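Local coordinates for protein ribonucleoside-diphosphate reductase subunit beta (PDB 6ZJK) that probably supplies the di-iron radical cofactor with which class I ribonucleotide reductase turns ribonucleoside diphosphates into deoxyribonucleotides, at residues N68-P73 with E137-Q142; Q142-I147 with T229-I234; R64-N69 with V239-L244. All coordinates share one frame; numbering follows the deposited sequence.

How the contacts relate
The three contacts lie beside the di-iron centre of the helical R2 subunit. Contact 1 lays the loop after helix 58-68 over helix 124-151, which carries the ligands Glu137 and His140; contact 2 continues along the same helix, sharing Gln142, and pairs it with helix 225-255. Their centres are about 8 Å apart, and Trp71 of contact 1 packs on Tyr233 and Ile234 of contact 2. Contact 2 binds no iron; its Ile234 side chain stays about 5 Å from one. Contact 3 shares Asn68 and Asn69 with contact 1 and adds His241, a ligand of the iron that Glu137 bridges to its neighbour. Contacts 2 and 3 both use helix 225-255 without touching, centres about 17 Å apart.

Contact 1: N68-P73 with E137-Q142; sequences NNFWIP and EEIHAQ. With FE (Fe (III) ion), chain H; FE (Fe (III) ion), chain G.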
loop_
_atom_site.group_PDB
_atom_site.type_symbol
_atom_site.label_atom_id
_atom_site.label_comp_id
_atom_site.label_asym_id
_atom_site.label_seq_id
_atom_site.Cartn_x
_atom_site.Cartn_y
_atom_site.Cartn_z
ATOM N N ASN A 68 0.324 -10.259 10.886
ATOM C CA ASN A 68 1.065 -10.715 12.040
ATOM C C ASN A 68 2.595 -10.683 11.863
ATOM O O ASN A 68 3.313 -10.872 12.760
ATOM C CB ASN A 68 0.647 -12.093 12.517
ATOM C CG ASN A 68 -0.752 -12.133 13.082
ATOM O OD1 ASN A 68 -1.032 -11.737 14.149
ATOM N ND2 ASN A 68 -1.636 -12.570 12.294
ATOM N N ASN A 69 3.039 -10.461 10.661
ATOM C CA ASN A 69 4.469 -10.358 10.381
ATOM C C ASN A 69 5.008 -8.924 10.480
ATOM O O ASN A 69 6.161 -8.691 10.095
ATOM C CB ASN A 69 4.782 -10.896 8.982
ATOM C CG ASN A 69 4.787 -12.417 8.914
ATOM O OD1 ASN A 69 4.916 -13.116 9.927
ATOM N ND2 ASN A 69 4.646 -12.934 7.704
ATOM N N PHE A 70 4.193 -7.960 10.931
ATOM C CA PHE A 70 4.589 -6.542 10.927
ATOM C C PHE A 70 5.820 -6.290 11.805
ATOM O O PHE A 70 5.928 -6.798 12.924
ATOM C CB PHE A 70 3.401 -5.673 11.382
ATOM C CG PHE A 70 3.714 -4.185 11.519
ATOM C CD1 PHE A 70 3.731 -3.359 10.415
ATOM C CD2 PHE A 70 3.933 -3.614 12.765
ATOM C CE1 PHE A 70 4.003 -1.986 10.549
ATOM C CE2 PHE A 70 4.193 -2.245 12.905
ATOM C CZ PHE A 70 4.235 -1.436 11.795
ATOM N N TRP A 71 6.729 -5.494 11.297
ATOM C CA TRP A 71 7.944 -5.146 12.002
ATOM C C TRP A 71 8.402 -3.740 11.606
ATOM O O TRP A 71 8.041 -3.238 10.588
ATOM C CB TRP A 71 9.043 -6.194 11.769
ATOM C CG TRP A 71 9.442 -6.315 10.361
ATOM C CD1 TRP A 71 8.725 -6.834 9.371
ATOM C CD2 TRP A 71 10.652 -5.864 9.783
ATOM N NE1 TRP A 71 9.392 -6.743 8.214
ATOM C CE2 TRP A 71 10.589 -6.144 8.441
ATOM C CE3 TRP A 71 11.784 -5.237 10.278
ATOM C CZ2 TRP A 71 11.601 -5.827 7.581
ATOM C CZ3 TRP A 71 12.774 -4.926 9.429
ATOM C CH2 TRP A 71 12.687 -5.222 8.100
ATOM N N ILE A 72 9.183 -3.130 12.461
ATOM C CA ILE A 72 9.705 -1.804 12.267
ATOM C C ILE A 72 11.208 -1.888 12.328
ATOM O O ILE A 72 11.767 -2.180 13.331
ATOM C CB ILE A 72 9.173 -0.812 13.320
ATOM C CG1 ILE A 72 7.648 -0.777 13.317
ATOM C CG2 ILE A 72 9.706 0.565 13.052
ATOM C CD1 ILE A 72 7.037 0.135 14.342
ATOM N N PRO A 73 11.840 -1.609 11.230
ATOM C CA PRO A 73 13.280 -1.700 11.044
ATOM C C PRO A 73 14.087 -0.999 12.093
ATOM O O PRO A 73 14.953 -1.566 12.692
ATOM C CB PRO A 73 13.499 -1.070 9.707
ATOM C CG PRO A 73 12.234 -1.153 9.041
ATOM C CD PRO A 73 11.155 -1.226 10.018
ATOM N N GLU A 137 7.036 -3.642 0.858
ATOM C CA GLU A 137 8.145 -3.321 0.024
ATOM C C GLU A 137 8.697 -1.916 0.390
ATOM O O GLU A 137 9.871 -1.721 0.379
ATOM C CB GLU A 137 7.807 -3.399 -1.446
ATOM C CG GLU A 137 7.299 -4.708 -2.033
ATOM C CD GLU A 137 8.101 -5.975 -1.787
ATOM O OE1 GLU A 137 8.847 -6.071 -0.878
ATOM O OE2 GLU A 137 7.932 -6.937 -2.513
ATOM N N GLU A 138 7.820 -0.970 0.701
ATOM C CA GLU A 138 8.271 0.335 1.178
ATOM C C GLU A 138 9.060 0.206 2.475
ATOM O O GLU A 138 10.053 0.921 2.684
ATOM C CB GLU A 138 7.094 1.293 1.360
ATOM C CG GLU A 138 6.327 1.640 0.085
ATOM C CD GLU A 138 7.035 2.653 -0.795
ATOM O OE1 GLU A 138 8.171 3.065 -0.470
ATOM O OE2 GLU A 138 6.443 3.061 -1.818
ATOM N N ILE A 139 8.625 -0.684 3.367
ATOM C CA ILE A 139 9.360 -0.892 4.613
ATOM C C ILE A 139 10.739 -1.506 4.349
ATOM O O ILE A 139 11.727 -1.162 5.021
ATOM C CB ILE A 139 8.509 -1.717 5.589
ATOM C CG1 ILE A 139 7.319 -0.856 6.048
ATOM C CG2 ILE A 139 9.313 -2.184 6.793
ATOM C CD1 ILE A 139 6.581 -1.440 7.227
ATOM N N HIS A 140 10.839 -2.317 3.331
ATOM C CA HIS A 140 12.082 -2.978 2.983
ATOM C C HIS A 140 13.071 -1.952 2.502
ATOM O O HIS A 140 14.147 -1.896 2.947
ATOM C CB HIS A 140 11.878 -4.082 1.949
ATOM C CG HIS A 140 11.116 -5.263 2.469
ATOM N ND1 HIS A 140 10.555 -6.217 1.654
ATOM C CD2 HIS A 140 10.771 -5.592 3.723
ATOM C CE1 HIS A 140 9.916 -7.076 2.405
ATOM N NE2 HIS A 140 10.034 -6.723 3.656
ATOM N N ALA A 141 12.625 -1.132 1.608
ATOM C CA ALA A 141 13.475 -0.093 1.047
ATOM C C ALA A 141 13.974 0.856 2.126
ATOM O O ALA A 141 15.133 1.299 2.092
ATOM C CB ALA A 141 12.723 0.663 -0.050
ATOM N N GLN A 142 13.174 1.164 3.123
ATOM C CA GLN A 142 13.554 2.051 4.195
ATOM C C GLN A 142 14.542 1.459 5.128
ATOM O O GLN A 142 15.353 2.140 5.665
ATOM C CB GLN A 142 12.351 2.483 5.008
ATOM C CG GLN A 142 12.609 3.586 5.986
ATOM C CD GLN A 142 12.734 3.104 7.354
ATOM O OE1 GLN A 142 12.118 2.175 7.734
ATOM N NE2 GLN A 142 13.527 3.735 8.099
HETATM FE FE FE H . 10.898 -6.816 -0.605
HETATM FE FE FE G . 8.829 -8.889 -2.093
HETATM O O HOH W 1 9.725 -8.870 -0.128
#
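Phe70 begins the contact, its CE1 lying 4.2 Å from CD1 of Ile139; its ring also stacks on Phe70 of the second subunit. The next residue, Trp71, has CG between its backbone N and carbonyl carbon (chi1 62°), which turns the indole down toward the helix, on the Pro73 side of its own CA. Its CZ2 meets CD2 of His140 at 4.0 Å, edge to edge. Further along the loop, Pro73 CG rests 3.8 Å from Ile139 CG2 and 3.6 Å from OE1 of Gln142, which a bend at chi2 carries to the proline ring. Phe70, Trp71 and Pro73 all pack against Ile139, and the carbonyl O of Trp71 is buried here without a polar partner. One turn of helix presents two of the metal ligands. Glu137 OE1 and OE2 each bind one iron at 2.2 Å; His140 ND1 joins OE1 on its iron at 2.4 Å. Asp237 OD2 accepts hydrogen bonds from both His140 NE2 and Trp71 NE1, so the loop tryptophan and the iron-bound imidazole share one carboxylate. This second-shell link, which resembles the Asp-Trp relay of other R2 proteins, probably orients the imidazole and makes it more electron-rich.

Contact 2: Q142-I147 with T229-I234; sequences QSYSYI and TIFKYI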
loop_
_atom_site.group_PDB
_atom_site.type_symbol
_atom_site.label_atom_id
_atom_site.label_comp_id
_atom_site.label_asym_id
_atom_site.label_seq_id
_atom_site.Cartn_x
_atom_site.Cartn_y
_atom_site.Cartn_z
ATOM N N GLN A 142 13.174 1.164 3.123
ATOM C CA GLN A 142 13.554 2.051 4.195
ATOM C C GLN A 142 14.542 1.459 5.128
ATOM O O GLN A 142 15.353 2.140 5.665
ATOM C CB GLN A 142 12.351 2.483 5.008
ATOM C CG GLN A 142 12.609 3.586 5.986
ATOM C CD GLN A 142 12.734 3.104 7.354
ATOM O OE1 GLN A 142 12.118 2.175 7.734
ATOM N NE2 GLN A 142 13.527 3.735 8.099
ATOM N N SER A 143 14.412 0.175 5.353
ATOM C CA SER A 143 15.371 -0.619 6.113
ATOM C C SER A 143 16.796 -0.383 5.633
ATOM O O SER A 143 17.741 -0.541 6.420
ATOM C CB SER A 143 15.036 -2.118 6.045
ATOM O OG SER A 143 15.376 -2.684 4.783
ATOM N N TYR A 144 16.930 -0.219 4.340
ATOM C CA TYR A 144 18.220 -0.054 3.725
ATOM C C TYR A 144 18.752 1.338 4.051
ATOM O O TYR A 144 19.880 1.478 4.333
ATOM C CB TYR A 144 18.230 -0.332 2.220
ATOM C CG TYR A 144 17.625 -1.671 1.802
ATOM C CD1 TYR A 144 17.838 -2.793 2.541
ATOM C CD2 TYR A 144 16.837 -1.782 0.699
ATOM C CE1 TYR A 144 17.292 -3.989 2.185
ATOM C CE2 TYR A 144 16.293 -2.980 0.335
ATOM C CZ TYR A 144 16.523 -4.069 1.086
ATOM O OH TYR A 144 15.965 -5.230 0.753
ATOM N N SER A 145 17.910 2.347 3.993
ATOM C CA SER A 145 18.304 3.689 4.413
ATOM C C SER A 145 18.740 3.697 5.876
ATOM O O SER A 145 19.705 4.382 6.244
ATOM C CB SER A 145 17.160 4.683 4.182
ATOM O OG SER A 145 17.277 5.319 2.913
ATOM N N TYR A 146 18.021 2.966 6.698
ATOM C CA TYR A 146 18.330 2.864 8.090
ATOM C C TYR A 146 19.684 2.202 8.327
ATOM O O TYR A 146 20.402 2.635 9.154
ATOM C CB TYR A 146 17.258 2.137 8.852
ATOM C CG TYR A 146 17.601 1.753 10.245
ATOM C CD1 TYR A 146 17.952 2.668 11.164
ATOM C CD2 TYR A 146 17.520 0.478 10.659
ATOM C CE1 TYR A 146 18.238 2.320 12.433
ATOM C CE2 TYR A 146 17.804 0.116 11.933
ATOM C CZ TYR A 146 18.175 1.046 12.813
ATOM O OH TYR A 146 18.452 0.695 14.074
ATOM N N ILE A 147 19.979 1.117 7.630
ATOM C CA ILE A 147 21.291 0.464 7.762
ATOM C C ILE A 147 22.418 1.431 7.382
ATOM O O ILE A 147 23.384 1.613 8.131
ATOM C CB ILE A 147 21.358 -0.829 6.929
ATOM C CG1 ILE A 147 20.458 -1.910 7.542
ATOM C CG2 ILE A 147 22.821 -1.328 6.804
ATOM C CD1 ILE A 147 20.246 -3.148 6.656
ATOM N N THR A 229 19.894 -9.877 10.938
ATOM C CA THR A 229 18.571 -9.927 11.566
ATOM C C THR A 229 17.530 -9.151 10.760
ATOM O O THR A 229 16.421 -9.651 10.523
ATOM C CB THR A 229 18.650 -9.427 13.009
ATOM O OG1 THR A 229 19.511 -10.309 13.746
ATOM C CG2 THR A 229 17.281 -9.441 13.650
ATOM N N ILE A 230 17.865 -7.941 10.308
ATOM C CA ILE A 230 16.950 -7.228 9.418
ATOM C C ILE A 230 16.622 -8.078 8.185
ATOM O O ILE A 230 15.455 -8.173 7.787
ATOM C CB ILE A 230 17.530 -5.855 9.028
ATOM C CG1 ILE A 230 17.505 -4.918 10.234
ATOM C CG2 ILE A 230 16.750 -5.228 7.888
ATOM C CD1 ILE A 230 18.150 -3.524 9.976
ATOM N N PHE A 231 17.628 -8.749 7.587
ATOM C CA PHE A 231 17.333 -9.517 6.381
ATOM C C PHE A 231 16.481 -10.756 6.668
ATOM O O PHE A 231 15.756 -11.198 5.777
ATOM C CB PHE A 231 18.624 -9.879 5.617
ATOM C CG PHE A 231 19.083 -8.766 4.705
ATOM C CD1 PHE A 231 18.443 -8.555 3.483
ATOM C CD2 PHE A 231 20.075 -7.866 5.109
ATOM C CE1 PHE A 231 18.808 -7.481 2.651
ATOM C CE2 PHE A 231 20.461 -6.788 4.281
ATOM C CZ PHE A 231 19.824 -6.595 3.055
ATOM N N LYS A 232 16.531 -11.319 7.881
ATOM C CA LYS A 232 15.606 -12.400 8.221
ATOM C C LYS A 232 14.160 -11.917 8.206
ATOM O O LYS A 232 13.254 -12.664 7.812
ATOM C CB LYS A 232 15.942 -12.995 9.588
ATOM C CG LYS A 232 17.242 -13.793 9.633
ATOM C CD LYS A 232 17.533 -14.208 11.061
ATOM C CE LYS A 232 18.828 -14.972 11.171
ATOM N NZ LYS A 232 19.065 -15.489 12.553
ATOM N N TYR A 233 13.914 -10.678 8.655
ATOM C CA TYR A 233 12.546 -10.170 8.620
ATOM C C TYR A 233 12.075 -9.961 7.189
ATOM O O TYR A 233 10.929 -10.289 6.845
ATOM C CB TYR A 233 12.441 -8.866 9.422
ATOM C CG TYR A 233 12.319 -9.088 10.905
ATOM C CD1 TYR A 233 11.071 -9.346 11.487
ATOM C CD2 TYR A 233 13.434 -9.060 11.725
ATOM C CE1 TYR A 233 10.948 -9.555 12.846
ATOM C CE2 TYR A 233 13.322 -9.259 13.092
ATOM C CZ TYR A 233 12.073 -9.498 13.648
ATOM O OH TYR A 233 11.956 -9.706 15.007
ATOM N N ILE A 234 12.963 -9.508 6.357
ATOM C CA ILE A 234 12.641 -9.299 4.983
ATOM C C ILE A 234 12.367 -10.645 4.317
ATOM O O ILE A 234 11.505 -10.747 3.539
ATOM C CB ILE A 234 13.764 -8.607 4.249
ATOM C CG1 ILE A 234 14.074 -7.241 4.867
ATOM C CG2 ILE A 234 13.435 -8.397 2.813
ATOM C CD1 ILE A 234 14.950 -6.405 4.002
#
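Ile230 reaches across to Ile147 tip to tip, the CD1 of the first 3.7 Å from CG1 of the second. Both isoleucines are extended the same way, with CG1 opposite the carbonyl carbon and chi2 extended, and this stretches each terminal methyl into the groove between the helices. The same Ile230 CD1 lies at the edge of the Tyr146 ring, near its plane, while its other branch, CG2, sits 4.0 Å from Ser143 CB. The Ser143 OG is hydrogen-bonded to the carbonyl O of His140 yet still touches Ile234 CD1 at 3.8 Å.

Tyr144 meets two partners. With chi1 at -52° its ring reaches across the gap between the helices, its CE1 meeting Phe231 CZ at 3.7 Å. The two planes are close to parallel, 23° apart, but slid so far that the rings hardly overlap, with centroids 5.9 Å apart. Ile234 fills the other approach: its CD1 comes to 3.6 Å from Tyr144 OH, a hydroxyl whose hydrogen bond goes to the iron ligand Asp107. The phenol is therefore held by a polar bond at its end and by hydrocarbon around it, with Phe208 and Leu103 also packing on the ring. One turn after the ligand His140, Tyr144 is probably the radical-bearing tyrosine, as in class I relatives.

The segments run antiparallel at 179°, their axes 11.4 Å apart. They belong to two long helices of the ferritin-like bundle of R2 proteins, both of which supply ligands to the di-iron site.

Contact 3: R64-N69 with V239-L244; sequences RTMLNN and VTHLVL. With FE (Fe (III) ion), chain G.
Met66 and Thr240 are brought together by two first torsions. Met66 places CG opposite its carbonyl carbon (chi1 -73°) and keeps chi2 extended, so the thioether runs out toward helix 239-244; a bend at chi3 then turns the methyl to the histidine. Thr240 sets OG1 between its backbone N and carbonyl carbon (chi1 73°), which directs the hydroxyl to the methionine and the CG2 methyl to Asn69 and Thr65.

Met66 CG passes 4.0 Å from Thr240 OG1, the thioether slanting over the threonine. Beyond it, Met66 CE approaches CD2 of His241 at 4.2 Å. The other branch of Thr240, CG2, lies 3.8 Å from Asn69 ND2, and the methyl of Thr65 completes the outer edge of the patch.

The polar link is indirect. Water 2 accepts from Asn69 ND2 at 3.0 Å and donates to Thr240 OG1 at 3.1 Å, joining Asn69 to helix 225-255. Thr240 OG1 is also hydrogen-bonded to the carbonyl O of Asp237, so the hydroxyl has a partner within its own helix as well as the water. Helices 64-68 and 239-244 run roughly antiparallel (161°), with axes 11.0 Å apart.

His241 ND1 binds its iron at 2.4 Å, and its NE2 is hydrogen-bonded to Gln136 OE1. The imidazole is thus fixed at both nitrogens, by metal and by amide, while the methionine methyl adds an apolar neighbour near CD2. With a neutral amide as second-shell partner, this imidazole is probably less polarised than one paired with a carboxylate.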
loop_
_atom_site.group_PDB
_atom_site.type_symbol
_atom_site.label_atom_id
_atom_site.label_comp_id
_atom_site.label_asym_id
_atom_site.label_seq_id
_atom_site.Cartn_x
_atom_site.Cartn_y
_atom_site.Cartn_z
ATOM N N ARG A 64 -4.239 -12.539 7.273
ATOM C CA ARG A 64 -3.900 -12.675 8.653
ATOM C C ARG A 64 -2.425 -12.801 8.917
ATOM O O ARG A 64 -1.894 -12.137 9.744
ATOM C CB ARG A 64 -4.678 -13.830 9.220
ATOM C CG ARG A 64 -4.520 -14.126 10.669
ATOM C CD ARG A 64 -5.417 -15.280 11.053
ATOM N NE ARG A 64 -6.706 -14.823 11.530
ATOM C CZ ARG A 64 -7.859 -14.966 10.894
ATOM N NH1 ARG A 64 -7.937 -15.587 9.746
ATOM N NH2 ARG A 64 -8.968 -14.497 11.434
ATOM N N THR A 65 -1.784 -13.662 8.165
ATOM C CA THR A 65 -0.381 -13.938 8.271
ATOM C C THR A 65 0.466 -12.700 8.020
ATOM O O THR A 65 1.349 -12.414 8.734
ATOM C CB THR A 65 -0.015 -15.016 7.248
ATOM O OG1 THR A 65 -0.580 -16.233 7.653
ATOM C CG2 THR A 65 1.416 -15.178 7.179
ATOM N N MET A 66 0.135 -11.990 6.977
ATOM C CA MET A 66 0.851 -10.819 6.590
ATOM C C MET A 66 0.815 -9.765 7.667
ATOM O O MET A 66 1.802 -9.214 7.996
ATOM C CB MET A 66 0.357 -10.297 5.280
ATOM C CG MET A 66 0.781 -11.124 4.124
ATOM S SD MET A 66 0.146 -10.645 2.591
ATOM C CE MET A 66 1.448 -9.752 1.846
ATOM N N LEU A 67 -0.336 -9.519 8.236
ATOM C CA LEU A 67 -0.425 -8.590 9.300
ATOM C C LEU A 67 0.326 -8.994 10.529
ATOM O O LEU A 67 0.869 -8.154 11.168
ATOM C CB LEU A 67 -1.865 -8.335 9.657
ATOM C CG LEU A 67 -2.508 -7.076 9.166
ATOM C CD1 LEU A 67 -2.401 -6.878 7.710
ATOM C CD2 LEU A 67 -3.949 -7.031 9.570
ATOM N N ASN A 68 0.324 -10.259 10.886
ATOM C CA ASN A 68 1.065 -10.715 12.040
ATOM C C ASN A 68 2.595 -10.683 11.863
ATOM O O ASN A 68 3.313 -10.872 12.760
ATOM C CB ASN A 68 0.647 -12.093 12.517
ATOM C CG ASN A 68 -0.752 -12.133 13.082
ATOM O OD1 ASN A 68 -1.032 -11.737 14.149
ATOM N ND2 ASN A 68 -1.636 -12.570 12.294
ATOM N N ASN A 69 3.039 -10.461 10.661
ATOM C CA ASN A 69 4.469 -10.358 10.381
ATOM C C ASN A 69 5.008 -8.924 10.480
ATOM O O ASN A 69 6.161 -8.691 10.095
ATOM C CB ASN A 69 4.782 -10.896 8.982
ATOM C CG ASN A 69 4.787 -12.417 8.914
ATOM O OD1 ASN A 69 4.916 -13.116 9.927
ATOM N ND2 ASN A 69 4.646 -12.934 7.704
ATOM N N VAL A 239 8.661 -14.810 1.710
ATOM C CA VAL A 239 7.995 -16.071 1.608
ATOM C C VAL A 239 6.520 -15.906 1.302
ATOM O O VAL A 239 6.036 -16.542 0.452
ATOM C CB VAL A 239 8.170 -16.887 2.858
ATOM C CG1 VAL A 239 7.254 -18.067 2.812
ATOM C CG2 VAL A 239 9.591 -17.353 2.914
ATOM N N THR A 240 5.864 -14.970 1.964
ATOM C CA THR A 240 4.484 -14.656 1.754
ATOM C C THR A 240 4.262 -14.058 0.404
ATOM O O THR A 240 3.293 -14.317 -0.193
ATOM C CB THR A 240 3.896 -13.797 2.876
ATOM O OG1 THR A 240 4.366 -12.465 2.806
ATOM C CG2 THR A 240 4.264 -14.318 4.151
ATOM N N HIS A 241 5.206 -13.308 -0.122
ATOM C CA HIS A 241 5.027 -12.719 -1.445
ATOM C C HIS A 241 5.118 -13.783 -2.529
ATOM O O HIS A 241 4.532 -13.683 -3.539
ATOM C CB HIS A 241 6.017 -11.612 -1.757
ATOM C CG HIS A 241 5.995 -10.454 -0.805
ATOM N ND1 HIS A 241 6.744 -9.332 -1.007
ATOM C CD2 HIS A 241 5.308 -10.243 0.332
ATOM C CE1 HIS A 241 6.540 -8.495 -0.021
ATOM N NE2 HIS A 241 5.696 -9.035 0.820
ATOM N N LEU A 242 5.919 -14.781 -2.276
ATOM C CA LEU A 242 6.109 -15.890 -3.157
ATOM C C LEU A 242 4.828 -16.691 -3.255
ATOM O O LEU A 242 4.346 -16.892 -4.275
ATOM C CB LEU A 242 7.162 -16.761 -2.554
ATOM C CG LEU A 242 8.271 -17.285 -3.374
ATOM C CD1 LEU A 242 8.752 -16.245 -4.318
ATOM C CD2 LEU A 242 9.361 -17.748 -2.450
ATOM N N VAL A 243 4.298 -17.123 -2.146
ATOM C CA VAL A 243 3.086 -17.869 -2.152
ATOM C C VAL A 243 1.925 -17.104 -2.727
ATOM O O VAL A 243 1.101 -17.660 -3.342
ATOM C CB VAL A 243 2.717 -18.372 -0.808
ATOM C CG1 VAL A 243 1.507 -19.227 -0.950
ATOM C CG2 VAL A 243 3.829 -19.193 -0.250
ATOM N N LEU A 244 1.884 -15.809 -2.527
ATOM C CA LEU A 244 0.836 -14.991 -3.140
ATOM C C LEU A 244 0.890 -15.090 -4.660
ATOM O O LEU A 244 -0.115 -15.412 -5.308
ATOM C CB LEU A 244 0.951 -13.531 -2.679
ATOM C CG LEU A 244 0.014 -12.459 -3.267
ATOM C CD1 LEU A 244 -1.441 -12.847 -3.068
ATOM C CD2 LEU A 244 0.265 -11.115 -2.628
HETATM FE FE FE G . 8.829 -8.889 -2.093
HETATM O O HOH W 2 4.492 -10.948 5.481
HETATM O O HOH W 1 9.725 -8.870 -0.128
#